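Uncharacterized protein (Cricetid herpesvirus 2, PDB 4ZKQ) binds chemokines as a viral decoy receptor of a rodent gammaherpesvirus, and so probably keeps them from host receptors. Local coordinates at residues L22-L27 with K54-P59; K216-L221 with G386-G391; D298-A303 with L381-G386; V308-W313 with F328-K333. One frame throughout, in Å; residues are numbered along the deposited sequence.

Contact 1 of 4, residues L22-L27 with K54-P59; sequences LTQDIL and KITYGP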
loop_
_atom_site.group_PDB
_atom_site.type_symbol
_atom_site.label_atom_id
_atom_site.label_comp_id
_atom_site.label_asym_id
_atom_site.label_seq_id
_atom_site.Cartn_x
_atom_site.Cartn_y
_atom_site.Cartn_z
ATOM N N LEU A 22 -8.830 10.582 -2.899
ATOM C CA LEU A 22 -8.628 9.186 -3.268
ATOM C C LEU A 22 -9.796 8.356 -2.779
ATOM O O LEU A 22 -10.385 8.665 -1.746
ATOM C CB LEU A 22 -7.331 8.624 -2.671
ATOM C CG LEU A 22 -6.030 9.384 -2.929
ATOM C CD1 LEU A 22 -4.907 8.738 -2.150
ATOM C CD2 LEU A 22 -5.691 9.428 -4.406
ATOM N N THR A 23 -10.121 7.297 -3.514
ATOM C CA THR A 23 -11.135 6.347 -3.071
ATOM C C THR A 23 -10.643 4.941 -3.361
ATOM O O THR A 23 -9.691 4.750 -4.124
ATOM C CB THR A 23 -12.501 6.574 -3.765
ATOM O OG1 THR A 23 -12.361 6.400 -5.178
ATOM C CG2 THR A 23 -13.037 7.978 -3.483
ATOM N N GLN A 24 -11.293 3.953 -2.764
ATOM C CA GLN A 24 -10.899 2.574 -2.999
ATOM C C GLN A 24 -12.093 1.652 -3.194
ATOM O O GLN A 24 -13.173 1.892 -2.646
ATOM C CB GLN A 24 -10.029 2.070 -1.846
ATOM C CG GLN A 24 -10.725 2.033 -0.485
ATOM C CD GLN A 24 -9.858 1.415 0.589
ATOM O OE1 GLN A 24 -8.672 1.716 0.692
ATOM N NE2 GLN A 24 -10.445 0.535 1.394
ATOM N N ASP A 25 -11.883 0.631 -4.020
ATOM C CA ASP A 25 -12.786 -0.510 -4.141
ATOM C C ASP A 25 -12.109 -1.736 -3.569
ATOM O O ASP A 25 -10.915 -1.947 -3.809
ATOM C CB ASP A 25 -13.144 -0.803 -5.599
ATOM C CG ASP A 25 -13.985 0.286 -6.235
ATOM O OD1 ASP A 25 -14.683 1.014 -5.502
ATOM O OD2 ASP A 25 -13.948 0.400 -7.477
ATOM N N ILE A 26 -12.861 -2.557 -2.841
ATOM C CA ILE A 26 -12.429 -3.925 -2.569
ATOM C C ILE A 26 -12.902 -4.794 -3.727
ATOM O O ILE A 26 -14.062 -4.724 -4.130
ATOM C CB ILE A 26 -12.992 -4.475 -1.246
ATOM C CG1 ILE A 26 -12.801 -3.459 -0.122
ATOM C CG2 ILE A 26 -12.339 -5.823 -0.899
ATOM C CD1 ILE A 26 -11.358 -3.031 0.081
ATOM N N LEU A 27 -12.007 -5.608 -4.265
ATOM C CA LEU A 27 -12.330 -6.402 -5.442
ATOM C C LEU A 27 -12.583 -7.844 -5.028
ATOM O O LEU A 27 -12.291 -8.238 -3.900
ATOM C CB LEU A 27 -11.200 -6.312 -6.471
ATOM C CG LEU A 27 -10.881 -4.879 -6.921
ATOM C CD1 LEU A 27 -9.567 -4.805 -7.703
ATOM C CD2 LEU A 27 -12.009 -4.279 -7.742
ATOM N N LYS A 54 -7.718 -5.294 -3.958
ATOM C CA LYS A 54 -8.165 -3.973 -3.578
ATOM C C LYS A 54 -7.523 -2.973 -4.528
ATOM O O LYS A 54 -6.407 -3.199 -4.993
ATOM C CB LYS A 54 -7.784 -3.700 -2.120
ATOM C CG LYS A 54 -7.646 -2.246 -1.738
ATOM C CD LYS A 54 -7.340 -2.109 -0.249
ATOM C CE LYS A 54 -6.733 -0.765 0.060
ATOM N NZ LYS A 54 -6.693 -0.489 1.515
ATOM N N ILE A 55 -8.218 -1.877 -4.824
ATOM C CA ILE A 55 -7.642 -0.856 -5.684
ATOM C C ILE A 55 -7.998 0.558 -5.218
ATOM O O ILE A 55 -9.129 0.840 -4.832
ATOM C CB ILE A 55 -8.072 -1.061 -7.145
ATOM C CG1 ILE A 55 -7.281 -0.125 -8.067
ATOM C CG2 ILE A 55 -9.579 -0.882 -7.306
ATOM C CD1 ILE A 55 -7.357 -0.523 -9.521
ATOM N N THR A 56 -6.990 1.423 -5.238
ATOM C CA THR A 56 -7.135 2.824 -4.876
ATOM C C THR A 56 -6.994 3.640 -6.147
ATOM O O THR A 56 -6.102 3.379 -6.948
ATOM C CB THR A 56 -6.078 3.255 -3.844
ATOM O OG1 THR A 56 -6.348 2.619 -2.585
ATOM C CG2 THR A 56 -6.066 4.784 -3.639
ATOM N N TYR A 57 -7.896 4.598 -6.346
ATOM C CA TYR A 57 -7.864 5.463 -7.519
ATOM C C TYR A 57 -7.294 6.833 -7.153
ATOM O O TYR A 57 -7.589 7.369 -6.083
ATOM C CB TYR A 57 -9.267 5.632 -8.106
ATOM C CG TYR A 57 -9.992 4.344 -8.373
ATOM C CD1 TYR A 57 -9.790 3.644 -9.558
ATOM C CD2 TYR A 57 -10.891 3.825 -7.449
ATOM C CE1 TYR A 57 -10.459 2.459 -9.809
ATOM C CE2 TYR A 57 -11.560 2.642 -7.693
ATOM C CZ TYR A 57 -11.342 1.965 -8.873
ATOM O OH TYR A 57 -12.014 0.788 -9.126
ATOM N N GLY A 58 -6.474 7.396 -8.030
ATOM C CA GLY A 58 -5.924 8.721 -7.791
ATOM C C GLY A 58 -5.412 9.400 -9.046
ATOM O O GLY A 58 -5.464 8.835 -10.134
ATOM N N PRO A 59 -4.926 10.641 -8.901
ATOM C CA PRO A 59 -4.418 11.437 -10.014
ATOM C C PRO A 59 -2.926 11.227 -10.248
ATOM O O PRO A 59 -2.158 11.255 -9.289
ATOM C CB PRO A 59 -4.688 12.873 -9.551
ATOM C CG PRO A 59 -4.464 12.803 -8.074
ATOM C CD PRO A 59 -4.913 11.406 -7.643
#

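Contact 2 of 4, residues K216-L221 with G386-G391; sequences KIYHRL and GTYSEG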
loop_
_atom_site.group_PDB
_atom_site.type_symbol
_atom_site.label_atom_id
_atom_site.label_comp_id
_atom_site.label_asym_id
_atom_site.label_seq_id
_atom_site.Cartn_x
_atom_site.Cartn_y
_atom_site.Cartn_z
ATOM N N LYS A 216 -10.865 9.577 1.000
ATOM C CA LYS A 216 -12.171 9.613 1.643
ATOM C C LYS A 216 -12.558 8.203 2.067
ATOM O O LYS A 216 -12.953 7.365 1.254
ATOM C CB LYS A 216 -13.240 10.208 0.730
ATOM C CG LYS A 216 -14.619 10.258 1.403
ATOM C CD LYS A 216 -15.659 10.973 0.559
ATOM C CE LYS A 216 -17.018 10.997 1.249
ATOM N NZ LYS A 216 -18.091 11.477 0.330
ATOM N N ILE A 217 -12.429 7.954 3.359
ATOM C CA ILE A 217 -12.765 6.662 3.937
ATOM C C ILE A 217 -12.955 6.900 5.424
ATOM O O ILE A 217 -12.185 7.636 6.044
ATOM C CB ILE A 217 -11.665 5.607 3.662
ATOM C CG1 ILE A 217 -12.098 4.213 4.138
ATOM C CG2 ILE A 217 -10.353 6.015 4.310
ATOM C CD1 ILE A 217 -11.287 3.087 3.520
ATOM N N TYR A 218 -14.002 6.325 5.996
ATOM C CA TYR A 218 -14.234 6.499 7.420
ATOM C C TYR A 218 -13.402 5.468 8.164
ATOM O O TYR A 218 -13.700 4.272 8.127
ATOM C CB TYR A 218 -15.716 6.373 7.787
ATOM C CG TYR A 218 -15.993 6.985 9.144
ATOM C CD1 TYR A 218 -15.700 6.292 10.313
ATOM C CD2 TYR A 218 -16.505 8.274 9.256
ATOM C CE1 TYR A 218 -15.931 6.854 11.558
ATOM C CE2 TYR A 218 -16.739 8.843 10.499
ATOM C CZ TYR A 218 -16.449 8.127 11.645
ATOM O OH TYR A 218 -16.679 8.683 12.884
ATOM N N HIS A 219 -12.350 5.939 8.826
ATOM C CA HIS A 219 -11.396 5.062 9.489
ATOM C C HIS A 219 -11.529 5.180 10.994
ATOM O O HIS A 219 -11.814 6.253 11.525
ATOM C CB HIS A 219 -9.968 5.393 9.053
ATOM C CG HIS A 219 -9.576 6.815 9.305
ATOM N ND1 HIS A 219 -8.919 7.216 10.449
ATOM C CD2 HIS A 219 -9.763 7.936 8.568
ATOM C CE1 HIS A 219 -8.711 8.516 10.403
ATOM N NE2 HIS A 219 -9.213 8.980 9.271
ATOM N N ARG A 220 -11.350 4.050 11.665
ATOM C CA ARG A 220 -11.301 3.991 13.118
ATOM C C ARG A 220 -10.177 3.060 13.524
ATOM O O ARG A 220 -9.920 2.051 12.857
ATOM C CB ARG A 220 -12.638 3.521 13.693
ATOM C CG ARG A 220 -13.687 4.608 13.690
ATOM C CD ARG A 220 -15.034 4.116 14.161
ATOM N NE ARG A 220 -15.692 3.276 13.166
ATOM C CZ ARG A 220 -16.967 2.904 13.227
ATOM N NH1 ARG A 220 -17.732 3.304 14.235
ATOM N NH2 ARG A 220 -17.480 2.137 12.276
ATOM N N LEU A 221 -9.494 3.419 14.604
ATOM C CA LEU A 221 -8.407 2.614 15.132
ATOM C C LEU A 221 -8.695 2.285 16.584
ATOM O O LEU A 221 -9.028 3.172 17.373
ATOM C CB LEU A 221 -7.073 3.348 15.004
ATOM C CG LEU A 221 -5.866 2.617 15.590
ATOM C CD1 LEU A 221 -5.650 1.264 14.921
ATOM C CD2 LEU A 221 -4.625 3.480 15.469
ATOM N N GLY A 386 -15.046 -0.420 0.839
ATOM C CA GLY A 386 -14.696 0.714 0.007
ATOM C C GLY A 386 -14.803 2.044 0.725
ATOM O O GLY A 386 -14.138 3.009 0.345
ATOM N N THR A 387 -15.629 2.097 1.770
ATOM C CA THR A 387 -15.974 3.359 2.422
ATOM C C THR A 387 -15.656 3.411 3.923
ATOM O O THR A 387 -15.711 4.485 4.526
ATOM C CB THR A 387 -17.468 3.658 2.249
ATOM O OG1 THR A 387 -18.231 2.568 2.778
ATOM C CG2 THR A 387 -17.807 3.845 0.779
ATOM N N TYR A 388 -15.319 2.261 4.506
ATOM C CA TYR A 388 -14.979 2.151 5.934
ATOM C C TYR A 388 -13.757 1.275 6.154
ATOM O O TYR A 388 -13.575 0.272 5.461
ATOM C CB TYR A 388 -16.129 1.552 6.742
ATOM C CG TYR A 388 -17.314 2.444 6.984
ATOM C CD1 TYR A 388 -18.244 2.678 5.985
ATOM C CD2 TYR A 388 -17.530 3.017 8.230
ATOM C CE1 TYR A 388 -19.347 3.476 6.209
ATOM C CE2 TYR A 388 -18.628 3.815 8.467
ATOM C CZ TYR A 388 -19.534 4.043 7.453
ATOM O OH TYR A 388 -20.628 4.839 7.684
ATOM N N SER A 389 -12.941 1.641 7.141
ATOM C CA SER A 389 -11.858 0.784 7.595
ATOM C C SER A 389 -11.776 0.796 9.109
ATOM O O SER A 389 -11.982 1.830 9.749
ATOM C CB SER A 389 -10.517 1.210 6.999
ATOM O OG SER A 389 -10.161 2.512 7.418
ATOM N N GLU A 390 -11.499 -0.378 9.664
ATOM C CA GLU A 390 -11.324 -0.572 11.101
ATOM C C GLU A 390 -9.990 -1.236 11.342
ATOM O O GLU A 390 -9.760 -2.341 10.857
ATOM C CB GLU A 390 -12.428 -1.454 11.693
ATOM C CG GLU A 390 -13.764 -0.785 11.876
ATOM C CD GLU A 390 -14.820 -1.754 12.375
ATOM O OE1 GLU A 390 -14.451 -2.869 12.802
ATOM O OE2 GLU A 390 -16.015 -1.405 12.337
ATOM N N GLY A 391 -9.116 -0.562 12.083
ATOM C CA GLY A 391 -7.868 -1.156 12.526
ATOM C C GLY A 391 -7.946 -1.484 14.004
ATOM O O GLY A 391 -8.554 -0.743 14.782
HETATM O O HOH W 1 -12.623 4.949 -0.325
HETATM O O HOH W 2 -14.712 2.576 10.491
HETATM O O HOH W 3 -8.665 2.276 9.764
HETATM O O HOH W 4 -16.418 0.485 10.402
#

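Contact 3 of 4, residues D298-A303 with L381-G386; sequences DLFQTA and LKMESG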
loop_
_atom_site.group_PDB
_atom_site.type_symbol
_atom_site.label_atom_id
_atom_site.label_comp_id
_atom_site.label_asym_id
_atom_site.label_seq_id
_atom_site.Cartn_x
_atom_site.Cartn_y
_atom_site.Cartn_z
ATOM N N ASP A 298 -20.161 -3.025 12.647
ATOM C CA ASP A 298 -21.192 -2.804 11.637
ATOM C C ASP A 298 -20.567 -2.721 10.250
ATOM O O ASP A 298 -21.213 -2.296 9.300
ATOM C CB ASP A 298 -21.973 -1.520 11.933
ATOM C CG ASP A 298 -21.097 -0.280 11.892
ATOM O OD1 ASP A 298 -19.867 -0.410 12.078
ATOM O OD2 ASP A 298 -21.635 0.823 11.675
ATOM N N LEU A 299 -19.309 -3.132 10.142
ATOM C CA LEU A 299 -18.560 -2.970 8.907
ATOM C C LEU A 299 -19.238 -3.657 7.727
ATOM O O LEU A 299 -19.279 -3.110 6.627
ATOM C CB LEU A 299 -17.136 -3.510 9.074
ATOM C CG LEU A 299 -16.261 -3.438 7.824
ATOM C CD1 LEU A 299 -15.967 -1.988 7.471
ATOM C CD2 LEU A 299 -14.979 -4.228 8.024
ATOM N N PHE A 300 -19.770 -4.854 7.948
ATOM C CA PHE A 300 -20.314 -5.631 6.844
ATOM C C PHE A 300 -21.636 -5.062 6.335
ATOM O O PHE A 300 -22.126 -5.483 5.289
ATOM C CB PHE A 300 -20.475 -7.094 7.259
ATOM C CG PHE A 300 -19.170 -7.799 7.456
ATOM C CD1 PHE A 300 -18.535 -8.414 6.394
ATOM C CD2 PHE A 300 -18.561 -7.822 8.696
ATOM C CE1 PHE A 300 -17.324 -9.049 6.570
ATOM C CE2 PHE A 300 -17.350 -8.460 8.877
ATOM C CZ PHE A 300 -16.732 -9.074 7.811
ATOM N N GLN A 301 -22.189 -4.089 7.058
ATOM C CA GLN A 301 -23.410 -3.402 6.633
ATOM C C GLN A 301 -23.098 -2.180 5.769
ATOM O O GLN A 301 -23.997 -1.588 5.170
ATOM C CB GLN A 301 -24.235 -2.980 7.852
ATOM C CG GLN A 301 -24.485 -4.106 8.845
ATOM C CD GLN A 301 -25.038 -5.356 8.188
ATOM O OE1 GLN A 301 -24.604 -6.469 8.485
ATOM N NE2 GLN A 301 -26.003 -5.178 7.291
ATOM N N THR A 302 -21.819 -1.820 5.701
ATOM C CA THR A 302 -21.344 -0.695 4.897
ATOM C C THR A 302 -20.848 -1.116 3.525
ATOM O O THR A 302 -20.564 -0.280 2.665
ATOM C CB THR A 302 -20.174 0.023 5.591
ATOM O OG1 THR A 302 -18.939 -0.660 5.292
ATOM C CG2 THR A 302 -20.396 0.068 7.090
ATOM N N ALA A 303 -20.729 -2.420 3.335
ATOM C CA ALA A 303 -19.959 -2.960 2.230
ATOM C C ALA A 303 -20.574 -2.696 0.848
ATOM O O ALA A 303 -19.884 -2.816 -0.169
ATOM C CB ALA A 303 -19.770 -4.436 2.445
ATOM N N LEU A 381 -4.969 -6.122 13.145
ATOM C CA LEU A 381 -6.020 -6.567 12.242
ATOM C C LEU A 381 -6.688 -5.358 11.628
ATOM O O LEU A 381 -7.161 -4.480 12.346
ATOM C CB LEU A 381 -7.058 -7.412 12.985
ATOM C CG LEU A 381 -8.333 -7.760 12.213
ATOM C CD1 LEU A 381 -8.008 -8.687 11.042
ATOM C CD2 LEU A 381 -9.363 -8.385 13.138
ATOM N N LYS A 382 -6.729 -5.313 10.302
ATOM C CA LYS A 382 -7.493 -4.287 9.614
ATOM C C LYS A 382 -8.559 -4.952 8.760
ATOM O O LYS A 382 -8.307 -5.954 8.095
ATOM C CB LYS A 382 -6.595 -3.402 8.749
ATOM C CG LYS A 382 -7.371 -2.302 8.029
ATOM C CD LYS A 382 -6.468 -1.249 7.407
ATOM C CE LYS A 382 -5.636 -1.818 6.282
ATOM N NZ LYS A 382 -4.927 -0.741 5.532
ATOM N N MET A 383 -9.756 -4.387 8.814
ATOM C CA MET A 383 -10.879 -4.846 8.016
ATOM C C MET A 383 -11.472 -3.618 7.344
ATOM O O MET A 383 -11.712 -2.604 7.999
ATOM C CB MET A 383 -11.909 -5.566 8.887
ATOM C CG MET A 383 -11.361 -6.811 9.581
ATOM S SD MET A 383 -12.594 -7.723 10.533
ATOM C CE MET A 383 -13.672 -8.320 9.232
ATOM N N GLU A 384 -11.676 -3.691 6.034
ATOM C CA GLU A 384 -12.087 -2.520 5.272
ATOM C C GLU A 384 -13.018 -2.864 4.121
ATOM O O GLU A 384 -12.877 -3.899 3.466
ATOM C CB GLU A 384 -10.860 -1.788 4.718
ATOM C CG GLU A 384 -9.966 -2.661 3.856
ATOM C CD GLU A 384 -8.642 -2.005 3.509
ATOM O OE1 GLU A 384 -8.637 -0.796 3.212
ATOM O OE2 GLU A 384 -7.606 -2.705 3.523
ATOM N N SER A 385 -13.970 -1.968 3.897
ATOM C CA SER A 385 -14.773 -1.949 2.693
ATOM C C SER A 385 -14.253 -0.825 1.820
ATOM O O SER A 385 -13.157 -0.322 2.044
ATOM C CB SER A 385 -16.245 -1.732 3.028
ATOM O OG SER A 385 -16.412 -0.487 3.677
ATOM N N GLY A 386 -15.046 -0.420 0.839
ATOM C CA GLY A 386 -14.696 0.714 0.007
ATOM C C GLY A 386 -14.803 2.044 0.725
ATOM O O GLY A 386 -14.138 3.009 0.345
HETATM O O HOH W 5 -17.989 0.041 0.581
HETATM O O HOH W 6 -16.651 -2.922 -0.124
#

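Contact 4 of 4, residues V308-W313 with F328-K333; sequences VLASVW and FVIPTK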
loop_
_atom_site.group_PDB
_atom_site.type_symbol
_atom_site.label_atom_id
_atom_site.label_comp_id
_atom_site.label_asym_id
_atom_site.label_seq_id
_atom_site.Cartn_x
_atom_site.Cartn_y
_atom_site.Cartn_z
ATOM N N VAL A 308 -15.357 -7.311 1.850
ATOM C CA VAL A 308 -14.509 -6.747 2.883
ATOM C C VAL A 308 -13.162 -7.450 2.798
ATOM O O VAL A 308 -13.106 -8.674 2.631
ATOM C CB VAL A 308 -15.138 -6.918 4.288
ATOM C CG1 VAL A 308 -14.082 -6.836 5.407
ATOM C CG2 VAL A 308 -16.238 -5.889 4.500
ATOM N N LEU A 309 -12.086 -6.670 2.875
ATOM C CA LEU A 309 -10.737 -7.207 2.890
ATOM C C LEU A 309 -10.230 -7.180 4.317
ATOM O O LEU A 309 -10.318 -6.152 4.988
ATOM C CB LEU A 309 -9.804 -6.404 1.985
ATOM C CG LEU A 309 -8.357 -6.887 1.913
ATOM C CD1 LEU A 309 -8.255 -8.229 1.199
ATOM C CD2 LEU A 309 -7.481 -5.857 1.224
ATOM N N ALA A 310 -9.726 -8.316 4.785
ATOM C CA ALA A 310 -9.161 -8.404 6.122
ATOM C C ALA A 310 -7.673 -8.694 6.013
ATOM O O ALA A 310 -7.274 -9.658 5.362
ATOM C CB ALA A 310 -9.873 -9.484 6.945
ATOM N N SER A 311 -6.856 -7.831 6.617
ATOM C CA SER A 311 -5.413 -8.021 6.656
ATOM C C SER A 311 -5.002 -8.163 8.106
ATOM O O SER A 311 -5.408 -7.358 8.937
ATOM C CB SER A 311 -4.671 -6.842 6.021
ATOM O OG SER A 311 -5.199 -6.505 4.754
ATOM N N VAL A 312 -4.194 -9.170 8.411
ATOM C CA VAL A 312 -3.708 -9.348 9.773
ATOM C C VAL A 312 -2.232 -9.671 9.737
ATOM O O VAL A 312 -1.772 -10.442 8.894
ATOM C CB VAL A 312 -4.485 -10.457 10.521
ATOM C CG1 VAL A 312 -4.367 -11.792 9.802
ATOM C CG2 VAL A 312 -4.017 -10.571 11.976
ATOM N N TRP A 313 -1.478 -9.061 10.642
ATOM C CA TRP A 313 -0.084 -9.424 10.780
ATOM C C TRP A 313 0.352 -9.323 12.225
ATOM O O TRP A 313 -0.306 -8.678 13.035
ATOM C CB TRP A 313 0.796 -8.549 9.884
ATOM C CG TRP A 313 0.818 -7.104 10.227
ATOM C CD1 TRP A 313 -0.013 -6.133 9.743
ATOM C CD2 TRP A 313 1.726 -6.449 11.113
ATOM N NE1 TRP A 313 0.326 -4.913 10.274
ATOM C CE2 TRP A 313 1.394 -5.080 11.121
ATOM C CE3 TRP A 313 2.797 -6.886 11.902
ATOM C CZ2 TRP A 313 2.081 -4.148 11.887
ATOM C CZ3 TRP A 313 3.481 -5.960 12.662
ATOM C CH2 TRP A 313 3.123 -4.609 12.650
ATOM N N PHE A 328 -7.568 -12.059 4.034
ATOM C CA PHE A 328 -8.804 -12.758 3.714
ATOM C C PHE A 328 -9.734 -11.848 2.946
ATOM O O PHE A 328 -9.881 -10.679 3.299
ATOM C CB PHE A 328 -9.511 -13.236 4.983
ATOM C CG PHE A 328 -8.637 -14.018 5.893
ATOM C CD1 PHE A 328 -7.836 -13.374 6.820
ATOM C CD2 PHE A 328 -8.606 -15.400 5.823
ATOM C CE1 PHE A 328 -7.022 -14.092 7.662
ATOM C CE2 PHE A 328 -7.797 -16.122 6.665
ATOM C CZ PHE A 328 -7.002 -15.466 7.588
ATOM N N VAL A 329 -10.353 -12.383 1.898
ATOM C CA VAL A 329 -11.425 -11.682 1.201
ATOM C C VAL A 329 -12.759 -12.211 1.704
ATOM O O VAL A 329 -12.975 -13.420 1.743
ATOM C CB VAL A 329 -11.358 -11.863 -0.328
ATOM C CG1 VAL A 329 -12.281 -10.860 -1.015
ATOM C CG2 VAL A 329 -9.943 -11.702 -0.828
ATOM N N ILE A 330 -13.650 -11.302 2.082
ATOM C CA ILE A 330 -14.932 -11.677 2.655
ATOM C C ILE A 330 -16.051 -11.063 1.833
ATOM O O ILE A 330 -16.415 -9.904 2.041
ATOM C CB ILE A 330 -15.070 -11.223 4.122
ATOM C CG1 ILE A 330 -13.806 -11.563 4.918
ATOM C CG2 ILE A 330 -16.303 -11.866 4.746
ATOM C CD1 ILE A 330 -13.819 -11.060 6.343
ATOM N N PRO A 331 -16.593 -11.829 0.877
ATOM C CA PRO A 331 -17.707 -11.284 0.098
ATOM C C PRO A 331 -18.936 -11.093 0.974
ATOM O O PRO A 331 -19.061 -11.779 1.993
ATOM C CB PRO A 331 -17.942 -12.349 -0.975
ATOM C CG PRO A 331 -17.485 -13.610 -0.347
ATOM C CD PRO A 331 -16.326 -13.238 0.540
ATOM N N THR A 332 -19.814 -10.167 0.598
ATOM C CA THR A 332 -21.024 -9.890 1.367
ATOM C C THR A 332 -22.281 -10.243 0.561
ATOM O O THR A 332 -23.399 -9.957 0.981
ATOM C CB THR A 332 -21.090 -8.408 1.810
ATOM O OG1 THR A 332 -21.116 -7.557 0.657
ATOM C CG2 THR A 332 -19.886 -8.051 2.693
ATOM N N LYS A 333 -22.087 -10.865 -0.596
ATOM C CA LYS A 333 -23.195 -11.429 -1.364
ATOM C C LYS A 333 -22.670 -12.621 -2.155
ATOM O O LYS A 333 -21.458 -12.804 -2.268
ATOM C CB LYS A 333 -23.818 -10.383 -2.293
ATOM C CG LYS A 333 -22.971 -10.011 -3.507
ATOM C CD LYS A 333 -23.696 -9.006 -4.394
ATOM C CE LYS A 333 -22.982 -8.788 -5.726
ATOM N NZ LYS A 333 -21.903 -7.762 -5.657
#

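Contact 1 of 4, residues L22-L27 with K54-P59
Leu22 lays CD2 over the backbone of Gly58, a tight 3.5 Å from CA, and against CD of Pro59; its own backbone bonds to Ser214 and Lys216 of strand 206-223. Thr23 O takes the N-H of Tyr57 at 2.9 Å, while its OG1 is held by Arg186. Gln24 and Thr56 form a non-hydrogen-bonded pair on the face where Lys54 also lies. The amide of Gln24 crosses the end of the extended Lys54 chain, and OE1 receives only a weak bond from NZ; the stronger partners are Lys215 for OE1, and Glu384 and Asp78 for NZ, a buried polar cluster spanning several strands. The pairing is antiparallel, with strand axes at 158°, and 23-26 is an outermost strand of a mixed seven-stranded sheet, next to 54-59. Asp25 and Ile55 exchange two backbone bonds, N to O each way, both 2.9 Å. On the face away from Lys54, Asp25 holds CG anti to its carbonyl carbon (chi1 -67°), which brings OD2 within 2.6 Å of its donor, Tyr57 OH. The carboxylate sits at the ring's edge, its plane turned 74° from the ring, and the hydroxyl meets OD2 from above the carboxylate plane. Ile26 sets CD1 against CD of Lys54, 4.1 Å away. Leu27, past the strand, turns CD1 onto CG2 of Ile55 at 3.9 Å, and both side chains pack on Ile48 of helix 44-51.

Contact 2 of 4, residues K216-L221 with G386-G391
Tyr218 and Tyr388 head a parallel ladder in which the two strands run at 21° to each other, 4.6 Å apart at closest approach. Tyr218 N bonds to Thr387 O at 2.9 Å and Tyr218 O takes Ser389 N; two residues on, Arg220 repeats the pattern with Ser389 O and Gly391 N, the last bond being 2.8 Å. On the tyrosine face, CB of Tyr218 lies over the Tyr388 ring in a CH-pi contact, 4.2 Å from the ring centroid, while the two rings meet obliquely with planes 38° apart. Arg220 bends at chi3 (-73°) and lies alongside Glu390, pointing the same way. NH2 is 3.8 Å from Glu390 OE2, a long salt bridge with the oxygen well out of the guanidinium plane; a water in that plane joins the two groups, accepting from NH2 and donating to OE2. Glu390 OE2 is also bonded to Thr297. On the other face, Ser389 OG touches CB of His219 at 3.3 Å and is hydrogen-bonded to a water. Strand 206-223 is flanked here by 388-395 and, through backbone bonds from His219 and Leu221, by strand 226-231; strand 388-395 in turn pairs antiparallel with 378-384.

Contact 3 of 4, residues D298-A303 with L381-G386
Leu299 presses CD2 against CB of Met383 at 3.5 Å, tighter than usual carbon contact. Its CG stands opposite the backbone N (chi1 178°), which directs the branch at the strand, and chi2 (67°) then splits the methyls: CD2 takes the methionine, and CD1 approaches the N and OG of Ser385. Met383 leaves the strand with an extended chi2 and then bends at chi3 (67°), and that bend carries its terminal methyl across to the ring of Phe300, CE lying 3.5 Å from CZ. The methyl meets the ring obliquely. Phe300 is stacked on Tyr354 and also touches Ile330, so the methyl enters a hydrophobic cluster shared with the next strand pair. Farther along, the contact turns polar. Thr302 holds OG1 between its backbone N and carbonyl carbon, turned back on its own turn, where it donates to Leu299 O at 2.8 Å in the carbonyl plane, on a lone pair. The same carbonyl also accepts the backbone N-H of Thr302, so two donors from one residue grip it. Thr302 OG1 in turn accepts from Ser385 OG at 3.0 Å. That serine hydroxyl is also the acceptor for Tyr388 N, at the start of strand 388-395. CB of the same serine packs on CA of Ala303. A water links Ala303 O to Gly386 N. The hydroxyls thus form a directed chain of hydrogen bonds, from Tyr388 N through Ser385 OG and Thr302 OG1 to Leu299 O, which gives both hydroxyls defined partners and ties the turn at 299-302 to the bend leaving strand 378-384.

Contact 4 of 4, residues V308-W313 with F328-K333
Val308 O receives the N-H of Ile330 at 2.7 Å, the shortest bond of this antiparallel pair, and Val308 N answers with a bond to Ile330 O at 2.8 Å. Ala310 and Phe328 repeat the double exchange, N to O each way, both 2.8 Å. Between these two hydrogen-bonded pairs lies the non-hydrogen-bonded pair Leu309 and Val329, whose side chains occupy one face of the sheet, their methyls CD1 and CG2 meeting loosely. Val308, Ala310, Phe328 and Ile330 share the other face and are all buried. There CB of Val308 sits 4.3 Å from CB of Ile330, and CB of Ala310 is flanked by CB of Phe328 and CD1 of Ile330. With CG anti to its carbonyl carbon (chi1 -52°), the Phe328 ring runs along the neighbouring strand until CE1 meets CG1 of Val312 at 4.1 Å, the methyl lying at the ring's edge. The two strands make a beta hairpin, their segments crossing at 157°. Strand 308-315 has 378-384 as its other neighbour, strand 324-330 pairs on its far side with 341-342, and Leu352 of strand 350-355 packs over Ala310 and Phe328.

In the fold
Along the chain contact 1 closes first; contact 2 then spans a long excursion that encloses contact 3, which in turn encloses contact 4. Contacts 2, 3 and 4 all reach one branched sheet, in which strands 206-223, 388-395, 378-384, 308-315 and 324-330 follow one another as neighbours. The centres of contacts 2 and 3 are about 7 Å apart, and those of contacts 3 and 4 about 8 Å. Contact 1 belongs to a different sheet, with its centre about 13 to 16 Å from the others. It touches all three, notably through the Lys54-Glu384 salt bridge and a probable backbone hydrogen bond between Leu22 and Lys216, so this edge of the seven-stranded sheet is joined to the branched sheet.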